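Local coordinates for protein 5'-methylthioadenosine nucleosidase / s-adenosylhomocysteine nucleosidase (Brucella melitensis bv. 1, PDB 4PR3) that is a nucleosidase-type member of the phosphorylase superfamily, with an alpha/beta fold and adenine bound in a pocket of the modelled dimer, at residues R45-L50 and G216-V221; T27-R32 and A224-L229; L126-T131 and C173-Q178. One frame throughout, in Å; residues are numbered along the deposited sequence.

Contacts 1 and 2 both lean on helix 207-226 and lie with their centres about 15 Å apart. Contact 1 sets helix 45-50 against the middle of that helix, contact 2 the hairpin 27-32 against its C-terminal end. Contact 3, across the chain's centre from contact 1, joins the loop 126-131 to helix 170-180; its centre is about 27 Å from that of contact 1 and about 24 Å from that of contact 2. Adenine lies about 14 Å from the side chain of L47 in contact 1. Its pocket includes D167 and M168, just ahead of the helix of contact 3, and S191 and D192 ending strand 184-192, on which helix 207-226 packs.

Contact 1: R45-L50 and G216-V221; sequences RHLAKL and GAVARV
V218 divides its two methyl groups between L50 and L47, and the contact across the helices is apolar. CG1 of V218 meets L50 CD1 at 3.6 Å, and the same leucine methyl, L50 CD1, also reaches V218 CB, at 3.7 Å. These two side chains run past each other in opposite directions, each lying alongside the other. L47 approaches differently, crossing V218 at about a right angle with its CD2 methyl 4.1 Å from V218 CG2. The valine torsion explains the division: CG1 stands anti to the backbone N (chi1 165°), leaving CG2 beside that N and turned to L47.

Polar bonds from outside the two segments also hold the short helix. D211, about two turns before V218 on helix 207-226, accepts a hydrogen bond from the backbone N of L47 through OD1 and bonds H46 ND1 through OD2, so a single carboxylate grips two neighbouring residues. Further along, K26 NZ bonds the carbonyl of L50. The backbone bonds within 45-50 are weak, and the outside partners may contribute correspondingly more to its position.

V218 also touches F51 and L187 of strand 184-192, against which A217 and V221 pack as well. Helix 45-50 thus packs on a long helix that itself lies on the central sheet, consistent with the layered alpha/beta fold of the phosphorylase superfamily.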
ATOM      1  N   ARG A  45      -3.542 -21.695  18.020  1.00 39.42           N
ATOM      2  CA  ARG A  45      -3.995 -21.905  19.394  1.00 38.37           C
ATOM      3  C   ARG A  45      -3.134 -21.182  20.429  1.00 36.31           C
ATOM      4  O   ARG A  45      -3.656 -20.567  21.359  1.00 27.67           O
ATOM      5  CB  ARG A  45      -4.036 -23.402  19.715  1.00 37.68           C
ATOM      6  CG  ARG A  45      -4.886 -24.228  18.762  1.00 47.26           C
ATOM      7  CD  ARG A  45      -4.955 -25.692  19.187  1.00 51.38           C
ATOM      8  NE  ARG A  45      -3.665 -26.370  19.083  1.00 51.75           N
ATOM      9  CZ  ARG A  45      -2.838 -26.575  20.105  1.00 50.67           C
ATOM     10  NH1 ARG A  45      -3.163 -26.152  21.320  1.00 49.75           N
ATOM     11  NH2 ARG A  45      -1.687 -27.204  19.912  1.00 48.33           N
ATOM     12  N   HIS A  46      -1.815 -21.268  20.268  1.00 37.61           N
ATOM     13  CA  HIS A  46      -0.886 -20.664  21.219  1.00 34.47           C
ATOM     14  C   HIS A  46      -0.925 -19.136  21.189  1.00 31.53           C
ATOM     15  O   HIS A  46      -0.840 -18.486  22.231  1.00 28.61           O
ATOM     16  CB  HIS A  46       0.540 -21.155  20.967  1.00 38.69           C
ATOM     17  CG  HIS A  46       0.733 -22.615  21.233  1.00 42.02           C
ATOM     18  ND1 HIS A  46       0.410 -23.589  20.313  1.00 42.79           N
ATOM     19  CD2 HIS A  46       1.222 -23.266  22.314  1.00 45.10           C
ATOM     20  CE1 HIS A  46       0.691 -24.778  20.815  1.00 49.74           C
ATOM     21  NE2 HIS A  46       1.186 -24.610  22.030  1.00 52.63           N
ATOM     22  N   LEU A  47      -1.048 -18.565  19.995  1.00 31.01           N
ATOM     23  CA  LEU A  47      -1.162 -17.118  19.856  1.00 28.00           C
ATOM     24  C   LEU A  47      -2.511 -16.633  20.373  1.00 27.86           C
ATOM     25  O   LEU A  47      -2.628 -15.515  20.877  1.00 25.73           O
ATOM     26  CB  LEU A  47      -0.969 -16.692  18.398  1.00 29.38           C
ATOM     27  CG  LEU A  47       0.469 -16.668  17.875  1.00 24.26           C
ATOM     28  CD1 LEU A  47       0.499 -16.379  16.381  1.00 26.37           C
ATOM     29  CD2 LEU A  47       1.291 -15.642  18.637  1.00 20.27           C
ATOM     30  N   ALA A  48      -3.523 -17.485  20.250  1.00 31.03           N
ATOM     31  CA  ALA A  48      -4.868 -17.155  20.710  1.00 30.67           C
ATOM     32  C   ALA A  48      -4.899 -16.926  22.218  1.00 31.01           C
ATOM     33  O   ALA A  48      -5.728 -16.166  22.723  1.00 30.94           O
ATOM     34  CB  ALA A  48      -5.849 -18.249  20.317  1.00 25.77           C
ATOM     35  N   LYS A  49      -3.993 -17.585  22.934  1.00 28.37           N
ATOM     36  CA  LYS A  49      -3.889 -17.405  24.376  1.00 28.50           C
ATOM     37  C   LYS A  49      -3.335 -16.025  24.733  1.00 24.21           C
ATOM     38  O   LYS A  49      -3.727 -15.433  25.736  1.00 22.60           O
ATOM     39  CB  LYS A  49      -3.030 -18.510  25.004  1.00 25.93           C
ATOM     40  CG  LYS A  49      -3.723 -19.870  25.067  1.00 32.17           C
ATOM     41  CD  LYS A  49      -2.906 -20.906  25.839  1.00 35.77           C
ATOM     42  CE  LYS A  49      -1.719 -21.412  25.027  1.00 47.76           C
ATOM     43  NZ  LYS A  49      -0.968 -22.501  25.724  1.00 41.55           N
ATOM     44  N   LEU A  50      -2.431 -15.517  23.900  1.00 24.96           N
ATOM     45  CA  LEU A  50      -1.740 -14.257  24.179  1.00 19.31           C
ATOM     46  C   LEU A  50      -2.513 -12.981  23.831  1.00 20.82           C
ATOM     47  O   LEU A  50      -2.495 -12.021  24.598  1.00 20.45           O
ATOM     48  CB  LEU A  50      -0.369 -14.247  23.499  1.00 19.09           C
ATOM     49  CG  LEU A  50       0.560 -15.389  23.917  1.00 20.55           C
ATOM     50  CD1 LEU A  50       1.812 -15.406  23.064  1.00 19.32           C
ATOM     51  CD2 LEU A  50       0.914 -15.276  25.388  1.00 19.33           C
ATOM     52  N   GLY A 216       6.133 -18.009  21.627  1.00 16.32           N
ATOM     53  CA  GLY A 216       7.299 -17.930  22.483  1.00 15.18           C
ATOM     54  C   GLY A 216       8.005 -16.599  22.326  1.00 15.10           C
ATOM     55  O   GLY A 216       8.444 -15.999  23.304  1.00 14.04           O
ATOM     56  N   ALA A 217       8.104 -16.130  21.086  1.00 14.88           N
ATOM     57  CA  ALA A 217       8.726 -14.842  20.803  1.00 13.83           C
ATOM     58  C   ALA A 217       7.907 -13.693  21.380  1.00 11.22           C
ATOM     59  O   ALA A 217       8.463 -12.739  21.919  1.00 12.99           O
ATOM     60  CB  ALA A 217       8.915 -14.660  19.307  1.00 13.30           C
ATOM     61  N   VAL A 218       6.586 -13.790  21.263  1.00 12.48           N
ATOM     62  CA  VAL A 218       5.687 -12.762  21.781  1.00 11.52           C
ATOM     63  C   VAL A 218       5.846 -12.622  23.289  1.00 11.06           C
ATOM     64  O   VAL A 218       5.895 -11.508  23.816  1.00 13.21           O
ATOM     65  CB  VAL A 218       4.213 -13.053  21.409  1.00 13.23           C
ATOM     66  CG1 VAL A 218       3.260 -12.200  22.232  1.00 11.37           C
ATOM     67  CG2 VAL A 218       3.990 -12.821  19.924  1.00 11.77           C
ATOM     68  N   ALA A 219       5.947 -13.757  23.975  1.00 10.36           N
ATOM     69  CA  ALA A 219       6.206 -13.776  25.410  1.00 10.94           C
ATOM     70  C   ALA A 219       7.478 -13.005  25.773  1.00 11.76           C
ATOM     71  O   ALA A 219       7.511 -12.281  26.769  1.00 12.32           O
ATOM     72  CB  ALA A 219       6.290 -15.204  25.911  1.00  8.42           C
ATOM     73  N   ARG A 220       8.519 -13.152  24.961  1.00 10.77           N
ATOM     74  CA  ARG A 220       9.779 -12.464  25.222  1.00 14.35           C
ATOM     75  C   ARG A 220       9.683 -10.967  24.941  1.00 12.67           C
ATOM     76  O   ARG A 220      10.361 -10.165  25.581  1.00 16.71           O
ATOM     77  CB  ARG A 220      10.921 -13.081  24.409  1.00 13.15           C
ATOM     78  CG  ARG A 220      10.986 -14.593  24.506  1.00 19.06           C
ATOM     79  CD  ARG A 220      12.230 -15.141  23.839  1.00 22.68           C
ATOM     80  NE  ARG A 220      13.400 -14.977  24.690  1.00 38.69           N
ATOM     81  CZ  ARG A 220      13.868 -15.919  25.501  1.00 44.71           C
ATOM     82  NH1 ARG A 220      13.268 -17.101  25.563  1.00 44.47           N
ATOM     83  NH2 ARG A 220      14.939 -15.680  26.243  1.00 46.90           N
ATOM     84  N   VAL A 221       8.841 -10.592  23.984  1.00  9.62           N
ATOM     85  CA  VAL A 221       8.663  -9.183  23.655  1.00  9.90           C
ATOM     86  C   VAL A 221       7.897  -8.457  24.757  1.00 11.62           C
ATOM     87  O   VAL A 221       8.303  -7.382  25.198  1.00 10.16           O
ATOM     88  CB  VAL A 221       7.940  -8.986  22.304  1.00 10.74           C
ATOM     89  CG1 VAL A 221       7.681  -7.509  22.051  1.00  8.10           C
ATOM     90  CG2 VAL A 221       8.760  -9.586  21.170  1.00  8.61           C
TER

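Contact 2: T27-R32 and A224-L229; sequences TVAGKR and AVADGL
V225 CG1 comes up obliquely on the V28-A29 peptide, out of its plane, 3.9 Å from V28 O. V225 CG1 also rests against the aliphatic root of K31, 3.9 Å from K31 CB. V225 can serve both because CG1 stands anti to its backbone N (chi1 167°), which sends this branch toward the hairpin. The lysine bends at its second torsion (chi2 -60°), so that beyond CG the chain turns off and its ammonium end leads away from the helix. Nearer the tip of the hairpin two alanines meet: A29 CB approaches A226 CA to 3.7 Å and A226 CB to 3.8 Å.

The hairpin is a two-residue type I' turn running from V28 to K31, with A29 and G30 both at positive phi. V28 N bonds K31 O, and K31 N bonds V28 O in return, which holds the turn closed and presents the alanine methyl to the helix. Just beyond the contact, the helix ends in a Schellman motif: L229 N reaches back to A224 O, G228 N to V225 O, and G228 carries the positive phi of the motif.

V28 and V225 both pack on L33 of strand 31-37, so the helix end lies against the sheet to which the hairpin belongs. R32 points the other way, and its NH1 forms a salt bridge with D79.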
ATOM      1  N   THR A  27      -2.893  -4.571  27.245  1.00 24.78           N
ATOM      2  CA  THR A  27      -2.076  -3.725  28.101  1.00 21.31           C
ATOM      3  C   THR A  27      -1.022  -4.559  28.806  1.00 20.30           C
ATOM      4  O   THR A  27      -1.341  -5.504  29.529  1.00 25.66           O
ATOM      5  CB  THR A  27      -2.916  -2.978  29.150  1.00 23.10           C
ATOM      6  OG1 THR A  27      -3.947  -2.223  28.498  1.00 23.88           O
ATOM      7  CG2 THR A  27      -2.034  -2.033  29.945  1.00 19.34           C
ATOM      8  N   VAL A  28       0.238  -4.215  28.574  1.00 19.10           N
ATOM      9  CA  VAL A  28       1.348  -4.885  29.233  1.00 17.98           C
ATOM     10  C   VAL A  28       2.188  -3.848  29.959  1.00 18.75           C
ATOM     11  O   VAL A  28       2.787  -2.976  29.326  1.00 19.46           O
ATOM     12  CB  VAL A  28       2.237  -5.637  28.222  1.00 19.47           C
ATOM     13  CG1 VAL A  28       3.391  -6.325  28.937  1.00 19.02           C
ATOM     14  CG2 VAL A  28       1.416  -6.645  27.439  1.00 17.73           C
ATOM     15  N   ALA A  29       2.214  -3.944  31.286  1.00 18.68           N
ATOM     16  CA  ALA A  29       3.012  -3.052  32.124  1.00 17.23           C
ATOM     17  C   ALA A  29       2.741  -1.575  31.843  1.00 16.52           C
ATOM     18  O   ALA A  29       3.669  -0.787  31.665  1.00 16.48           O
ATOM     19  CB  ALA A  29       4.493  -3.363  31.968  1.00 16.39           C
ATOM     20  N   GLY A  30       1.465  -1.208  31.792  1.00 17.41           N
ATOM     21  CA  GLY A  30       1.080   0.175  31.581  1.00 19.13           C
ATOM     22  C   GLY A  30       1.236   0.665  30.152  1.00 20.76           C
ATOM     23  O   GLY A  30       0.943   1.824  29.855  1.00 16.27           O
ATOM     24  N   LYS A  31       1.702  -0.211  29.266  1.00 19.94           N
ATOM     25  CA  LYS A  31       1.858   0.133  27.856  1.00 19.82           C
ATOM     26  C   LYS A  31       0.798  -0.569  27.015  1.00 17.50           C
ATOM     27  O   LYS A  31       0.423  -1.708  27.296  1.00 17.24           O
ATOM     28  CB  LYS A  31       3.256  -0.246  27.359  1.00 16.83           C
ATOM     29  CG  LYS A  31       4.394   0.391  28.137  1.00 17.67           C
ATOM     30  CD  LYS A  31       4.341   1.909  28.076  1.00 19.56           C
ATOM     31  CE  LYS A  31       5.477   2.525  28.883  1.00 20.95           C
ATOM     32  NZ  LYS A  31       5.385   4.012  28.956  1.00 24.04           N
ATOM     33  N   ARG A  32       0.315   0.109  25.981  1.00 15.26           N
ATOM     34  CA  ARG A  32      -0.731  -0.458  25.133  1.00 24.41           C
ATOM     35  C   ARG A  32      -0.180  -1.023  23.824  1.00 17.80           C
ATOM     36  O   ARG A  32       0.376  -0.293  23.004  1.00 14.79           O
ATOM     37  CB  ARG A  32      -1.820   0.581  24.864  1.00 24.43           C
ATOM     38  CG  ARG A  32      -3.214   0.127  25.272  1.00 27.27           C
ATOM     39  CD  ARG A  32      -4.069   1.308  25.681  1.00 30.77           C
ATOM     40  NE  ARG A  32      -3.635   2.536  25.023  1.00 35.28           N
ATOM     41  CZ  ARG A  32      -4.280   3.695  25.103  1.00 46.37           C
ATOM     42  NH1 ARG A  32      -5.400   3.782  25.812  1.00 48.00           N
ATOM     43  NH2 ARG A  32      -3.808   4.764  24.473  1.00 38.59           N
ATOM     44  N   ALA A 224      10.031  -7.847  27.491  1.00 10.83           N
ATOM     45  CA  ALA A 224      10.939  -6.756  27.161  1.00 12.40           C
ATOM     46  C   ALA A 224      10.250  -5.404  27.302  1.00 11.88           C
ATOM     47  O   ALA A 224      10.872  -4.421  27.699  1.00 12.43           O
ATOM     48  CB  ALA A 224      11.501  -6.930  25.754  1.00  9.91           C
ATOM     49  N   VAL A 225       8.961  -5.358  26.974  1.00 13.99           N
ATOM     50  CA  VAL A 225       8.187  -4.129  27.111  1.00 13.60           C
ATOM     51  C   VAL A 225       8.125  -3.735  28.581  1.00 12.27           C
ATOM     52  O   VAL A 225       8.326  -2.572  28.933  1.00 12.26           O
ATOM     53  CB  VAL A 225       6.764  -4.274  26.526  1.00 13.16           C
ATOM     54  CG1 VAL A 225       5.883  -3.105  26.950  1.00 12.21           C
ATOM     55  CG2 VAL A 225       6.823  -4.375  25.011  1.00  9.73           C
ATOM     56  N   ALA A 226       7.875  -4.719  29.437  1.00 11.03           N
ATOM     57  CA  ALA A 226       7.873  -4.495  30.878  1.00 12.48           C
ATOM     58  C   ALA A 226       9.253  -4.064  31.371  1.00 15.37           C
ATOM     59  O   ALA A 226       9.368  -3.369  32.379  1.00 15.59           O
ATOM     60  CB  ALA A 226       7.411  -5.746  31.608  1.00 11.38           C
ATOM     61  N   ASP A 227      10.293  -4.460  30.639  1.00 15.83           N
ATOM     62  CA  ASP A 227      11.671  -4.141  31.003  1.00 12.34           C
ATOM     63  C   ASP A 227      12.104  -2.794  30.441  1.00 15.63           C
ATOM     64  O   ASP A 227      13.263  -2.404  30.582  1.00 18.15           O
ATOM     65  CB  ASP A 227      12.635  -5.220  30.507  1.00 13.52           C
ATOM     66  CG  ASP A 227      12.467  -6.536  31.232  1.00 17.70           C
ATOM     67  OD1 ASP A 227      11.823  -6.552  32.299  1.00 21.05           O
ATOM     68  OD2 ASP A 227      12.993  -7.554  30.735  1.00 22.78           O
ATOM     69  N   GLY A 228      11.181  -2.084  29.802  1.00 14.87           N
ATOM     70  CA  GLY A 228      11.486  -0.763  29.286  1.00 15.44           C
ATOM     71  C   GLY A 228      11.932  -0.702  27.837  1.00 16.22           C
ATOM     72  O   GLY A 228      12.655   0.217  27.453  1.00 14.00           O
ATOM     73  N   LEU A 229      11.505  -1.680  27.041  1.00 14.34           N
ATOM     74  CA  LEU A 229      11.802  -1.705  25.608  1.00 13.05           C
ATOM     75  C   LEU A 229      11.493  -0.375  24.918  1.00 14.72           C
ATOM     76  O   LEU A 229      12.189   0.021  23.983  1.00 16.34           O
ATOM     77  CB  LEU A 229      11.034  -2.833  24.914  1.00 14.05           C
ATOM     78  CG  LEU A 229      11.314  -3.031  23.420  1.00 10.89           C
ATOM     79  CD1 LEU A 229      12.738  -3.518  23.208  1.00 10.38           C
ATOM     80  CD2 LEU A 229      10.318  -3.993  22.791  1.00  9.03           C
TER

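Contact 3: L126-T131 and C173-Q178; sequences LDLPET and CLRACQ
L126 brings both of its methyl groups up to the guanidinium of R175. L126 CD1 lies 3.4 Å from R175 NH2 and L126 CD2 3.7 Å from R175 NE, an oblique approach by two side chains coming from opposite directions. L128 takes a different position: L128 CD2 lies over one face of the guanidinium while also touching the chain behind it, 3.9 Å from R175 CD. L128 and the arginine slide past each other in opposite directions. L128 CD2 further meets Q178 OE1 at 3.8 Å, where the two side chains cross at a slant.

The arginine is placed by its folded chain and by a salt bridge from NE to E62 of the second subunit, its strongest polar partner. R175 has CG beside the backbone N (chi1 -62°) and then bends at both chi2 and chi3, which curls the guanidinium toward the loop although the root of the side chain does not aim there. Q178, one turn on, puts its CB at the edge of the guanidinium, in plane. On the loop side, L126 holds CG opposite its backbone N (chi1 179°), which carries the methyls to the guanidinium; a weak bond links L128 N to L126 O.

Further out, L174 turns from the same helix to V106 and L184 on the strands of the sheet, and C173 and A176 pack on L67 of helix 60-76. Across the dimer interface, L126 packs on E62 of the second subunit, and V61 of that subunit touches R175. The leucine methyls thus line one side of the guanidinium whose partner is E62 of the second subunit, and this apolar cover may strengthen the attraction between the two charges.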
ATOM      1  N   LEU A 126      10.619  11.056  -0.748  1.00 24.84           N
ATOM      2  CA  LEU A 126      10.457  10.531   0.594  1.00 26.94           C
ATOM      3  C   LEU A 126      11.845  10.312   1.158  1.00 34.52           C
ATOM      4  O   LEU A 126      12.658   9.609   0.551  1.00 32.77           O
ATOM      5  CB  LEU A 126       9.697   9.207   0.553  1.00 26.22           C
ATOM      6  CG  LEU A 126       9.469   8.500   1.890  1.00 26.67           C
ATOM      7  CD1 LEU A 126       8.603   9.353   2.804  1.00 26.62           C
ATOM      8  CD2 LEU A 126       8.843   7.130   1.676  1.00 18.48           C
ATOM      9  N   ASP A 127      12.132  10.893   2.317  1.00 35.84           N
ATOM     10  CA  ASP A 127      13.473  10.741   2.834  1.00 38.39           C
ATOM     11  C   ASP A 127      13.414   9.501   3.698  1.00 36.80           C
ATOM     12  O   ASP A 127      12.981   9.538   4.849  1.00 39.16           O
ATOM     13  CB  ASP A 127      13.833  11.961   3.687  1.00 44.08           C
ATOM     14  CG  ASP A 127      15.331  12.144   3.855  1.00 50.43           C
ATOM     15  OD1 ASP A 127      16.074  11.960   2.867  1.00 49.26           O
ATOM     16  OD2 ASP A 127      15.766  12.483   4.977  1.00 54.41           O
ATOM     17  N   LEU A 128      13.860   8.398   3.109  1.00 34.34           N
ATOM     18  CA  LEU A 128      14.026   7.130   3.793  1.00 24.21           C
ATOM     19  C   LEU A 128      15.110   6.386   3.027  1.00 23.04           C
ATOM     20  O   LEU A 128      15.199   6.524   1.805  1.00 25.74           O
ATOM     21  CB  LEU A 128      12.709   6.357   3.779  1.00 24.73           C
ATOM     22  CG  LEU A 128      12.248   5.703   5.084  1.00 26.81           C
ATOM     23  CD1 LEU A 128      12.287   6.691   6.238  1.00 18.57           C
ATOM     24  CD2 LEU A 128      10.849   5.137   4.915  1.00 20.19           C
ATOM     25  N   PRO A 129      15.927   5.581   3.714  1.00 23.66           N
ATOM     26  CA  PRO A 129      16.895   4.824   2.914  1.00 18.17           C
ATOM     27  C   PRO A 129      16.210   3.622   2.278  1.00 18.43           C
ATOM     28  O   PRO A 129      15.031   3.389   2.540  1.00 21.36           O
ATOM     29  CB  PRO A 129      17.924   4.375   3.949  1.00 13.53           C
ATOM     30  CG  PRO A 129      17.147   4.291   5.228  1.00 17.83           C
ATOM     31  CD  PRO A 129      16.112   5.382   5.163  1.00 21.58           C
ATOM     32  N   GLU A 130      16.933   2.861   1.466  1.00 17.00           N
ATOM     33  CA  GLU A 130      16.334   1.707   0.811  1.00 14.62           C
ATOM     34  C   GLU A 130      16.049   0.616   1.827  1.00 12.44           C
ATOM     35  O   GLU A 130      15.100  -0.148   1.685  1.00 16.51           O
ATOM     36  CB  GLU A 130      17.249   1.165  -0.281  1.00 19.65           C
ATOM     37  CG  GLU A 130      16.648   0.004  -1.034  1.00 19.34           C
ATOM     38  CD  GLU A 130      17.598  -1.159  -1.157  1.00 26.72           C
ATOM     39  OE1 GLU A 130      18.491  -1.103  -2.028  1.00 39.87           O
ATOM     40  OE2 GLU A 130      17.453  -2.127  -0.381  1.00 26.41           O
ATOM     41  N   THR A 131      16.884   0.549   2.854  1.00 13.21           N
ATOM     42  CA  THR A 131      16.706  -0.416   3.926  1.00 12.17           C
ATOM     43  C   THR A 131      16.416   0.336   5.219  1.00 12.96           C
ATOM     44  O   THR A 131      17.230   1.131   5.683  1.00 12.26           O
ATOM     45  CB  THR A 131      17.950  -1.307   4.077  1.00 13.81           C
ATOM     46  OG1 THR A 131      18.022  -2.212   2.968  1.00 18.87           O
ATOM     47  CG2 THR A 131      17.889  -2.104   5.362  1.00 12.82           C
ATOM     48  N   CYS A 173       3.044  -1.776   6.848  1.00  8.68           N
ATOM     49  CA  CYS A 173       2.713  -1.496   8.240  1.00  7.71           C
ATOM     50  C   CYS A 173       3.586  -0.374   8.774  1.00 11.63           C
ATOM     51  O   CYS A 173       3.113   0.507   9.493  1.00 11.60           O
ATOM     52  CB  CYS A 173       2.904  -2.742   9.104  1.00  7.93           C
ATOM     53  SG  CYS A 173       1.787  -4.104   8.717  1.00 15.56           S
ATOM     54  N   LEU A 174       4.864  -0.416   8.409  1.00 10.49           N
ATOM     55  CA  LEU A 174       5.837   0.565   8.865  1.00  8.89           C
ATOM     56  C   LEU A 174       5.453   1.978   8.458  1.00 10.29           C
ATOM     57  O   LEU A 174       5.427   2.886   9.292  1.00 10.74           O
ATOM     58  CB  LEU A 174       7.225   0.234   8.319  1.00 11.45           C
ATOM     59  CG  LEU A 174       8.325   1.191   8.782  1.00 12.26           C
ATOM     60  CD1 LEU A 174       8.421   1.184  10.300  1.00  9.69           C
ATOM     61  CD2 LEU A 174       9.656   0.831   8.156  1.00 10.89           C
ATOM     62  N   ARG A 175       5.160   2.162   7.175  1.00 11.58           N
ATOM     63  CA  ARG A 175       4.813   3.480   6.654  1.00 10.76           C
ATOM     64  C   ARG A 175       3.539   4.003   7.300  1.00  8.68           C
ATOM     65  O   ARG A 175       3.395   5.202   7.514  1.00 10.39           O
ATOM     66  CB  ARG A 175       4.671   3.442   5.133  1.00  8.12           C
ATOM     67  CG  ARG A 175       5.950   3.070   4.411  1.00  8.31           C
ATOM     68  CD  ARG A 175       7.066   4.076   4.678  1.00 10.99           C
ATOM     69  NE  ARG A 175       6.716   5.415   4.214  1.00 12.63           N
ATOM     70  CZ  ARG A 175       6.576   6.472   5.008  1.00 17.48           C
ATOM     71  NH1 ARG A 175       6.768   6.355   6.317  1.00 15.17           N
ATOM     72  NH2 ARG A 175       6.248   7.648   4.492  1.00 19.75           N
ATOM     73  N   ALA A 176       2.625   3.093   7.620  1.00  9.33           N
ATOM     74  CA  ALA A 176       1.402   3.447   8.329  1.00 10.77           C
ATOM     75  C   ALA A 176       1.707   3.897   9.760  1.00 13.30           C
ATOM     76  O   ALA A 176       1.147   4.883  10.241  1.00 14.49           O
ATOM     77  CB  ALA A 176       0.433   2.274   8.333  1.00  6.93           C
ATOM     78  N   CYS A 177       2.602   3.176  10.430  1.00 10.74           N
ATOM     79  CA  CYS A 177       2.987   3.508  11.798  1.00  9.95           C
ATOM     80  C   CYS A 177       3.796   4.802  11.866  1.00 11.42           C
ATOM     81  O   CYS A 177       3.623   5.600  12.784  1.00 13.14           O
ATOM     82  CB  CYS A 177       3.780   2.363  12.428  1.00  9.91           C
ATOM     83  SG  CYS A 177       2.840   0.836  12.658  1.00 11.65           S
ATOM     84  N   GLN A 178       4.679   5.005  10.893  1.00 10.37           N
ATOM     85  CA  GLN A 178       5.476   6.224  10.833  1.00 10.49           C
ATOM     86  C   GLN A 178       4.589   7.428  10.555  1.00 13.96           C
ATOM     87  O   GLN A 178       4.871   8.539  11.006  1.00 15.00           O
ATOM     88  CB  GLN A 178       6.558   6.112   9.759  1.00  9.98           C
ATOM     89  CG  GLN A 178       7.704   5.185  10.131  1.00 14.24           C
ATOM     90  CD  GLN A 178       8.714   5.023   9.008  1.00 17.62           C
ATOM     91  OE1 GLN A 178       8.373   5.108   7.826  1.00 17.54           O
ATOM     92  NE2 GLN A 178       9.967   4.788   9.374  1.00 14.23           N
TER